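PDB 2YZC: uricase from Arthrobacter globiformis, which catalyses the oxidation of uric acid by molecular oxygen to 5-hydroxyisourate, which is further processed to (S)-allantoin. Local coordinates for residues 75-80 and 89-94; 94-99 and 106-111. All blocks are in the same frame, centred on the assembly; numbering follows the deposited sequence.

Interaction 1 (75-80 and 89-94); sequences YAFARD and LLRLGK
Phe77 and Leu92 bring the backbones of 75-80 and 89-94 nearest, with the CA of Phe77 7.7 Å from the CA of Leu92, and the two segments meet mainly through side chains. Arg91 supplies most of the contact on the 89-94 side. Its CG stands anti to the backbone N (chi1 -176°) and the chain runs on extended to NE, which carries the guanidinium across to the other segment and lays it flat over one face of the Phe77 ring. The two planes are only 6° apart, and CZ of Arg91 sits 3.8 Å from the centroid of the Phe77 ring, a stacked cation-pi pair that the Arg91 methylenes extend, its CD lying 3.6 Å from CD1 of Phe77. Leu92 adds an apolar touch, its CD2 coming obliquely to the same Phe77 CD1.

At the guanidinium edge Asp80 is the charged partner. NH1 and NH2 of Arg91 both donate to OD2 of Asp80, at 2.8 and 3.0 Å, and both bonds lie close to the guanidinium plane. OD2 receives NH1 on its anti lone pair, whereas NH2 arrives from the same side but 30° out of the carboxylate plane. A water in the guanidinium plane accepts from NH1 and donates to Phe77 O, linking the arginine to the backbone of 75-80 as well. Stack, salt bridge and water together fix the rotation of the guanidinium.

The contact joins successive helices 67-78 and 85-99 on one face of the antiparallel sheet. Arg79 forms a salt bridge with Asp263 of a second subunit, while Tyr75 and Ala78 pack on strand 13-31 and Leu89 reaches strands 103-117 and 131-140.

Interaction 2 (94-99 and 106-111); sequences KHFTEG and GRWAAQ
Trp108, Phe96 and Thr97 make the buried joint between helix 85-99 and strand 103-117, a helix packed on the antiparallel sheet of the tunnelling fold (T-fold) of the uricase family, in which the chain turns back from the helix into the strand that supports it. Trp108 has the most surface covered. Its indole lies beside the Phe96 ring rather than over it: the planes are 4° apart, yet the Phe96 and indole five-membered ring centroids are 5.8 Å from each other, so the two meet rim to rim. The closest approach is Phe96 CD2 to Trp108 NE1, at 3.6 Å, while CB of Phe96 touches CZ2, on the six-membered ring.

Thr97 meets the far end of the indole. Its CG2 is anti to the carbonyl carbon, which turns the methyl to Trp108 and leaves OG1 to hydrogen-bond back to Gly93 O within the helix. Leu48 of strand 38-50 packs against both aromatic side chains, and Ile139 of strand 131-140 against Thr97 and Trp108. Without the indole of Trp108, as with an alanine here, the CD2 side of the Phe96 ring and the Thr97 methyl would probably lose their partner on the strand and a gap would open between helix and sheet. With the tryptophan present, CH2 of the indole lies 3.8 Å from Thr97 CG2.

How the interactions relate
Both contacts use helix 85-99: interaction 1 ties it to helix 67-78, interaction 2 seats its last turn on strand 103-117. They follow one another along the chain and have centres about 9 Å apart; their segments overlap at Lys94, which makes neither contact. Interaction 1 grades from a buried aromatic and leucine to an exposed carboxylate, so charge and water contribute there; interaction 2 is buried, with apolar and aromatic touches and no hydrogen bond across it. The two also meet directly. The Phe77 ring packs edge-to-face with His95, and Gly93 CA lies 3.6 Å from Trp108 CZ3, bringing the helix backbone close to the indole.

Interaction 1 (75-80 and 89-94)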
loop_
_atom_site.group_PDB
_atom_site.type_symbol
_atom_site.label_atom_id
_atom_site.label_comp_id
_atom_site.label_asym_id
_atom_site.label_seq_id
_atom_site.Cartn_x
_atom_site.Cartn_y
_atom_site.Cartn_z
ATOM N N TYR A 75 2.898 -14.016 23.153
ATOM C CA TYR A 75 2.930 -12.974 24.176
ATOM C C TYR A 75 3.422 -13.514 25.523
ATOM O O TYR A 75 4.190 -12.852 26.219
ATOM C CB TYR A 75 1.544 -12.334 24.320
ATOM C CG TYR A 75 1.166 -11.462 23.139
ATOM C CD1 TYR A 75 1.938 -10.350 22.802
ATOM C CD2 TYR A 75 0.060 -11.762 22.341
ATOM C CE1 TYR A 75 1.626 -9.557 21.700
ATOM C CE2 TYR A 75 -0.268 -10.971 21.227
ATOM C CZ TYR A 75 0.522 -9.876 20.918
ATOM O OH TYR A 75 0.223 -9.098 19.828
ATOM N N ALA A 76 2.988 -14.716 25.888
ATOM C CA ALA A 76 3.411 -15.315 27.152
ATOM C C ALA A 76 4.926 -15.505 27.156
ATOM O O ALA A 76 5.589 -15.221 28.154
ATOM C CB ALA A 76 2.714 -16.661 27.370
ATOM N N PHE A 77 5.475 -15.972 26.040
ATOM C CA PHE A 77 6.911 -16.183 25.970
ATOM C C PHE A 77 7.676 -14.869 25.967
ATOM O O PHE A 77 8.781 -14.801 26.502
ATOM C CB PHE A 77 7.293 -17.007 24.729
ATOM C CG PHE A 77 7.081 -18.495 24.887
ATOM C CD1 PHE A 77 7.634 -19.387 23.971
ATOM C CD2 PHE A 77 6.330 -19.007 25.945
ATOM C CE1 PHE A 77 7.447 -20.764 24.104
ATOM C CE2 PHE A 77 6.135 -20.384 26.087
ATOM C CZ PHE A 77 6.695 -21.263 25.165
ATOM N N ALA A 78 7.085 -13.825 25.385
ATOM C CA ALA A 78 7.745 -12.522 25.317
ATOM C C ALA A 78 7.982 -11.951 26.711
ATOM O O ALA A 78 8.941 -11.220 26.931
ATOM C CB ALA A 78 6.913 -11.546 24.487
ATOM N N ARG A 79 7.104 -12.294 27.647
ATOM C CA ARG A 79 7.220 -11.824 29.026
ATOM C C ARG A 79 8.566 -12.161 29.666
ATOM O O ARG A 79 9.079 -11.390 30.476
ATOM C CB ARG A 79 6.094 -12.419 29.881
ATOM C CG ARG A 79 6.228 -12.144 31.375
ATOM C CD ARG A 79 6.107 -10.656 31.703
ATOM N NE ARG A 79 6.157 -10.427 33.148
ATOM C CZ ARG A 79 7.279 -10.265 33.844
ATOM N NH1 ARG A 79 8.459 -10.301 33.233
ATOM N NH2 ARG A 79 7.226 -10.078 35.157
ATOM N N ASP A 80 9.133 -13.314 29.317
ATOM C CA ASP A 80 10.422 -13.729 29.878
ATOM C C ASP A 80 11.597 -13.024 29.213
ATOM O O ASP A 80 12.732 -13.121 29.677
ATOM C CB ASP A 80 10.610 -15.240 29.730
ATOM C CG ASP A 80 9.521 -16.027 30.417
ATOM O OD1 ASP A 80 9.258 -15.755 31.606
ATOM O OD2 ASP A 80 8.930 -16.917 29.768
ATOM N N LEU A 89 12.260 -17.118 18.285
ATOM C CA LEU A 89 11.594 -18.065 17.404
ATOM C C LEU A 89 11.954 -19.506 17.771
ATOM O O LEU A 89 11.104 -20.400 17.713
ATOM C CB LEU A 89 11.967 -17.789 15.942
ATOM C CG LEU A 89 11.549 -16.435 15.353
ATOM C CD1 LEU A 89 12.026 -16.345 13.910
ATOM C CD2 LEU A 89 10.035 -16.272 15.425
ATOM N N LEU A 90 13.211 -19.728 18.148
ATOM C CA LEU A 90 13.662 -21.067 18.526
ATOM C C LEU A 90 12.887 -21.581 19.737
ATOM O O LEU A 90 12.522 -22.760 19.805
ATOM C CB LEU A 90 15.167 -21.053 18.821
ATOM C CG LEU A 90 16.079 -21.014 17.584
ATOM C CD1 LEU A 90 17.505 -20.650 17.978
ATOM C CD2 LEU A 90 16.045 -22.377 16.901
ATOM N N ARG A 91 12.621 -20.698 20.690
ATOM C CA ARG A 91 11.872 -21.107 21.864
ATOM C C ARG A 91 10.458 -21.521 21.461
ATOM O O ARG A 91 9.955 -22.558 21.899
ATOM C CB ARG A 91 11.809 -19.978 22.891
ATOM C CG ARG A 91 11.125 -20.417 24.174
ATOM C CD ARG A 91 10.974 -19.305 25.190
ATOM N NE ARG A 91 10.246 -19.802 26.355
ATOM C CZ ARG A 91 9.806 -19.047 27.354
ATOM N NH1 ARG A 91 10.012 -17.739 27.343
ATOM N NH2 ARG A 91 9.154 -19.606 28.366
ATOM N N LEU A 92 9.822 -20.709 20.619
ATOM C CA LEU A 92 8.466 -20.998 20.156
ATOM C C LEU A 92 8.406 -22.317 19.393
ATOM O O LEU A 92 7.551 -23.163 19.662
ATOM C CB LEU A 92 7.961 -19.865 19.251
ATOM C CG LEU A 92 7.530 -18.573 19.950
ATOM C CD1 LEU A 92 7.391 -17.436 18.940
ATOM C CD2 LEU A 92 6.215 -18.825 20.679
ATOM N N GLY A 93 9.314 -22.483 18.438
ATOM C CA GLY A 93 9.341 -23.695 17.643
ATOM C C GLY A 93 9.505 -24.956 18.467
ATOM O O GLY A 93 8.788 -25.936 18.260
ATOM N N LYS A 94 10.451 -24.941 19.398
ATOM C CA LYS A 94 10.685 -26.109 20.240
ATOM C C LYS A 94 9.466 -26.398 21.105
ATOM O O LYS A 94 9.118 -27.557 21.328
ATOM C CB LYS A 94 11.908 -25.892 21.131
ATOM C CG LYS A 94 13.212 -25.722 20.370
ATOM C CD LYS A 94 14.357 -25.448 21.336
ATOM C CE LYS A 94 15.638 -25.105 20.603
ATOM N NZ LYS A 94 16.727 -24.724 21.552
HETATM O O HOH W 1 11.142 -15.969 25.569
#

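Interaction 2 (94-99 and 106-111)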
loop_
_atom_site.group_PDB
_atom_site.type_symbol
_atom_site.label_atom_id
_atom_site.label_comp_id
_atom_site.label_asym_id
_atom_site.label_seq_id
_atom_site.Cartn_x
_atom_site.Cartn_y
_atom_site.Cartn_z
ATOM N N LYS A 94 10.451 -24.941 19.398
ATOM C CA LYS A 94 10.685 -26.109 20.240
ATOM C C LYS A 94 9.466 -26.398 21.105
ATOM O O LYS A 94 9.118 -27.557 21.328
ATOM C CB LYS A 94 11.908 -25.892 21.131
ATOM C CG LYS A 94 13.212 -25.722 20.370
ATOM C CD LYS A 94 14.357 -25.448 21.336
ATOM C CE LYS A 94 15.638 -25.105 20.603
ATOM N NZ LYS A 94 16.727 -24.724 21.552
ATOM N N HIS A 95 8.818 -25.341 21.584
ATOM C CA HIS A 95 7.634 -25.485 22.426
ATOM C C HIS A 95 6.521 -26.271 21.744
ATOM O O HIS A 95 6.010 -27.248 22.295
ATOM C CB HIS A 95 7.078 -24.115 22.815
ATOM C CG HIS A 95 5.694 -24.175 23.381
ATOM N ND1 HIS A 95 5.419 -24.707 24.623
ATOM C CD2 HIS A 95 4.499 -23.820 22.851
ATOM C CE1 HIS A 95 4.115 -24.679 24.833
ATOM N NE2 HIS A 95 3.534 -24.146 23.774
ATOM N N PHE A 96 6.133 -25.833 20.549
ATOM C CA PHE A 96 5.059 -26.503 19.828
ATOM C C PHE A 96 5.410 -27.906 19.358
ATOM O O PHE A 96 4.596 -28.822 19.478
ATOM C CB PHE A 96 4.607 -25.654 18.638
ATOM C CG PHE A 96 3.900 -24.395 19.040
ATOM C CD1 PHE A 96 2.675 -24.453 19.697
ATOM C CD2 PHE A 96 4.482 -23.154 18.811
ATOM C CE1 PHE A 96 2.041 -23.284 20.127
ATOM C CE2 PHE A 96 3.855 -21.980 19.235
ATOM C CZ PHE A 96 2.637 -22.047 19.893
ATOM N N THR A 97 6.613 -28.085 18.828
ATOM C CA THR A 97 7.016 -29.399 18.341
ATOM C C THR A 97 7.146 -30.412 19.479
ATOM O O THR A 97 6.713 -31.560 19.353
ATOM C CB THR A 97 8.346 -29.318 17.568
ATOM O OG1 THR A 97 9.363 -28.777 18.414
ATOM C CG2 THR A 97 8.195 -28.420 16.345
ATOM N N GLU A 98 7.726 -29.982 20.593
ATOM C CA GLU A 98 7.905 -30.859 21.742
ATOM C C GLU A 98 6.640 -30.999 22.589
ATOM O O GLU A 98 6.451 -32.002 23.272
ATOM C CB GLU A 98 9.047 -30.336 22.617
ATOM C CG GLU A 98 10.422 -30.429 21.973
ATOM C CD GLU A 98 11.469 -29.615 22.714
ATOM O OE1 GLU A 98 11.534 -29.716 23.959
ATOM O OE2 GLU A 98 12.231 -28.877 22.050
ATOM N N GLY A 99 5.765 -30.003 22.531
ATOM C CA GLY A 99 4.555 -30.043 23.333
ATOM C C GLY A 99 3.395 -30.872 22.816
ATOM O O GLY A 99 2.504 -31.234 23.580
ATOM N N GLY A 106 7.298 -27.151 11.907
ATOM C CA GLY A 106 6.576 -25.922 11.650
ATOM C C GLY A 106 7.462 -24.849 11.063
ATOM O O GLY A 106 8.615 -25.097 10.707
ATOM N N ARG A 107 6.915 -23.645 10.967
ATOM C CA ARG A 107 7.643 -22.515 10.419
ATOM C C ARG A 107 7.292 -21.286 11.254
ATOM O O ARG A 107 6.124 -20.920 11.376
ATOM C CB ARG A 107 7.237 -22.295 8.956
ATOM C CG ARG A 107 7.988 -21.175 8.245
ATOM C CD ARG A 107 7.406 -20.934 6.856
ATOM N NE ARG A 107 8.071 -19.839 6.149
ATOM C CZ ARG A 107 9.194 -19.958 5.441
ATOM N NH1 ARG A 107 9.805 -21.134 5.326
ATOM N NH2 ARG A 107 9.712 -18.889 4.843
ATOM N N TRP A 108 8.302 -20.676 11.854
ATOM C CA TRP A 108 8.093 -19.490 12.668
ATOM C C TRP A 108 8.929 -18.388 12.046
ATOM O O TRP A 108 10.115 -18.575 11.764
ATOM C CB TRP A 108 8.512 -19.767 14.113
ATOM C CG TRP A 108 7.631 -20.806 14.744
ATOM C CD1 TRP A 108 6.455 -20.592 15.413
ATOM C CD2 TRP A 108 7.786 -22.227 14.655
ATOM N NE1 TRP A 108 5.867 -21.794 15.740
ATOM C CE2 TRP A 108 6.664 -22.813 15.285
ATOM C CE3 TRP A 108 8.764 -23.065 14.099
ATOM C CZ2 TRP A 108 6.493 -24.200 15.373
ATOM C CZ3 TRP A 108 8.591 -24.442 14.186
ATOM C CH2 TRP A 108 7.464 -24.994 14.819
ATOM N N ALA A 109 8.302 -17.241 11.818
ATOM C CA ALA A 109 8.999 -16.135 11.188
ATOM C C ALA A 109 8.712 -14.813 11.868
ATOM O O ALA A 109 7.728 -14.664 12.603
ATOM C CB ALA A 109 8.616 -16.061 9.714
ATOM N N ALA A 110 9.581 -13.844 11.621
ATOM C CA ALA A 110 9.403 -12.537 12.216
ATOM C C ALA A 110 10.131 -11.451 11.463
ATOM O O ALA A 110 11.155 -11.685 10.818
ATOM C CB ALA A 110 9.879 -12.549 13.669
ATOM N N GLN A 111 9.552 -10.264 11.528
ATOM C CA GLN A 111 10.143 -9.081 10.949
ATOM C C GLN A 111 10.524 -8.321 12.212
ATOM O O GLN A 111 9.787 -8.356 13.202
ATOM C CB GLN A 111 9.113 -8.289 10.143
ATOM C CG GLN A 111 8.827 -8.879 8.771
ATOM C CD GLN A 111 7.702 -8.160 8.057
ATOM O OE1 GLN A 111 7.685 -8.070 6.827
ATOM N NE2 GLN A 111 6.749 -7.655 8.819
#